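Local atomic coordinates of Lmaj004144AAA protein (Leishmania major, PDB entry 1Y63), a protein that probably acts as a broad-specificity nucleoside monophosphate kinase of the AK6 subfamily, with ATPase activity linked to maturation of the small ribosomal subunit. Residues A[104-109]-A[139-144]. Residues are numbered along the deposited sequence; the frame is centred on the assembly and turned at random.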
loop_
_atom_site.group_PDB
_atom_site.type_symbol
_atom_site.label_atom_id
_atom_site.label_comp_id
_atom_site.label_asym_id
_atom_site.label_seq_id
_atom_site.Cartn_x
_atom_site.Cartn_y
_atom_site.Cartn_z
ATOM N N VAL A 104 7.536 2.338 -4.495
ATOM C CA VAL A 104 6.182 2.651 -4.039
ATOM C C VAL A 104 5.271 2.517 -5.240
ATOM O O VAL A 104 5.525 3.115 -6.268
ATOM C CB VAL A 104 6.076 4.061 -3.452
ATOM C CG1 VAL A 104 4.649 4.404 -3.075
ATOM C CG2 VAL A 104 6.988 4.167 -2.233
ATOM N N VAL A 105 4.265 1.666 -5.128
ATOM C CA VAL A 105 3.336 1.412 -6.217
ATOM C C VAL A 105 2.010 1.986 -5.826
ATOM O O VAL A 105 1.473 1.655 -4.756
ATOM C CB VAL A 105 3.168 -0.099 -6.452
ATOM C CG1 VAL A 105 2.225 -0.353 -7.590
ATOM C CG2 VAL A 105 4.503 -0.765 -6.682
ATOM N N VAL A 106 1.478 2.890 -6.651
ATOM C CA VAL A 106 0.164 3.482 -6.386
ATOM C C VAL A 106 -0.813 2.886 -7.391
ATOM O O VAL A 106 -0.601 3.007 -8.603
ATOM C CB VAL A 106 0.178 5.022 -6.569
ATOM C CG1 VAL A 106 -1.220 5.620 -6.301
ATOM C CG2 VAL A 106 1.205 5.714 -5.719
ATOM N N LEU A 107 -1.899 2.300 -6.869
ATOM C CA LEU A 107 -2.929 1.687 -7.680
ATOM C C LEU A 107 -4.093 2.642 -7.899
ATOM O O LEU A 107 -4.512 3.337 -6.987
ATOM C CB LEU A 107 -3.440 0.398 -7.037
ATOM C CG LEU A 107 -2.374 -0.654 -6.682
ATOM C CD1 LEU A 107 -3.002 -1.906 -6.079
ATOM C CD2 LEU A 107 -1.589 -0.962 -7.896
ATOM N N HIS A 108 -4.574 2.657 -9.143
ATOM C CA HIS A 108 -5.792 3.353 -9.532
ATOM C C HIS A 108 -6.810 2.385 -10.077
ATOM O O HIS A 108 -6.453 1.323 -10.592
ATOM C CB HIS A 108 -5.469 4.399 -10.593
ATOM C CG HIS A 108 -4.848 5.638 -10.034
ATOM N ND1 HIS A 108 -5.519 6.465 -9.156
ATOM C CD2 HIS A 108 -3.645 6.212 -10.248
ATOM C CE1 HIS A 108 -4.746 7.494 -8.853
ATOM N NE2 HIS A 108 -3.611 7.374 -9.514
ATOM N N THR A 109 -8.085 2.751 -9.990
ATOM C CA THR A 109 -9.152 1.908 -10.509
ATOM C C THR A 109 -10.222 2.839 -11.087
ATOM O O THR A 109 -10.525 3.885 -10.484
ATOM C CB THR A 109 -9.729 1.019 -9.375
ATOM O OG1 THR A 109 -8.679 0.213 -8.800
ATOM C CG2 THR A 109 -10.791 0.085 -9.844
ATOM N N ILE A 139 -6.111 11.484 -4.170
ATOM C CA ILE A 139 -5.537 11.783 -2.842
ATOM C C ILE A 139 -4.306 10.926 -2.566
ATOM O O ILE A 139 -3.228 11.444 -2.192
ATOM C CB ILE A 139 -6.596 11.609 -1.731
ATOM C CG1 ILE A 139 -7.745 12.608 -1.945
ATOM C CG2 ILE A 139 -5.954 11.717 -0.351
ATOM C CD1 ILE A 139 -7.349 14.061 -1.945
ATOM N N CYS A 140 -4.437 9.621 -2.772
ATOM C CA CYS A 140 -3.355 8.676 -2.428
ATOM C C CYS A 140 -2.133 8.877 -3.333
ATOM O O CYS A 140 -0.977 8.840 -2.871
ATOM C CB CYS A 140 -3.869 7.233 -2.496
ATOM S SG CYS A 140 -5.164 6.870 -1.286
ATOM N N GLU A 141 -2.369 9.098 -4.625
ATOM C CA GLU A 141 -1.265 9.308 -5.535
ATOM C C GLU A 141 -0.529 10.585 -5.177
ATOM O O GLU A 141 0.711 10.619 -5.139
ATOM C CB GLU A 141 -1.719 9.361 -6.989
ATOM C CG GLU A 141 -0.521 9.383 -7.924
ATOM C CD GLU A 141 -0.859 9.669 -9.374
ATOM O OE1 GLU A 141 -1.931 9.263 -9.845
ATOM O OE2 GLU A 141 -0.023 10.302 -10.046
ATOM N N GLU A 142 -1.282 11.662 -4.931
ATOM C CA GLU A 142 -0.620 12.938 -4.604
ATOM C C GLU A 142 0.197 12.823 -3.325
ATOM O O GLU A 142 1.299 13.394 -3.229
ATOM C CB GLU A 142 -1.658 14.065 -4.498
ATOM C CG GLU A 142 -2.287 14.390 -5.861
ATOM C CD GLU A 142 -3.407 15.420 -5.815
ATOM O OE1 GLU A 142 -3.926 15.739 -4.725
ATOM O OE2 GLU A 142 -3.774 15.908 -6.901
ATOM N N GLU A 143 -0.337 12.108 -2.338
ATOM C CA GLU A 143 0.376 11.910 -1.095
ATOM C C GLU A 143 1.689 11.180 -1.335
ATOM O O GLU A 143 2.737 11.565 -0.803
ATOM C CB GLU A 143 -0.477 11.118 -0.114
ATOM C CG GLU A 143 0.123 10.894 1.246
ATOM C CD GLU A 143 -0.811 10.267 2.258
ATOM O OE1 GLU A 143 -2.023 10.621 2.314
ATOM O OE2 GLU A 143 -0.339 9.409 3.036
ATOM N N ALA A 144 1.632 10.081 -2.091
ATOM C CA ALA A 144 2.836 9.263 -2.367
ATOM C C ALA A 144 3.859 10.066 -3.139
ATOM O O ALA A 144 5.043 10.028 -2.823
ATOM C CB ALA A 144 2.463 7.990 -3.157
#
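V106 lays its two methyls against one side of helix 139-144: CG1 rests on the root of E141, 3.8 Å from both E141 CA and E141 CB, while CG2 meets the methyl of A144, with 3.7 Å between V106 CG2 and A144 CB. CG1 stands anti to the backbone N of V106 (chi1 179°), which spreads the fork across one helical turn. Two residues earlier on the same strand face, V104 CG1 touches the same A144 CB at 4.2 Å. The small side chain of A144 suits a close approach, the axes of strand 104-108 and helix 139-144 coming to 8.5 Å and running nearly antiparallel.

At the end of the strand the contact turns polar. H108 NE2 donates a short hydrogen bond of 2.5 Å to E141 OE1, close to the imidazole plane and 18° out of the carboxylate plane, on the anti side of the oxygen. The carboxylate sits at the imidazole edge, its plane turned 67° from the ring's. E141 reaches it with an extended chain that crosses V106 at about a right angle. Both ring nitrogens are engaged, ND1 by E135, and the second carboxylate oxygen of E141 pairs with R145; this bracing would hold the imidazole against rotation and probably favours its protonated form. V155 of the neighbouring strand 153-157 also touches V106, H108 and E141. The helix lies over part of one face of the parallel, 2-3-1-4-5-ordered sheet, with H108, at the strand's C-terminal end, near N158 of the ADP pocket, as befits the α/β core of a P-loop NMP kinase.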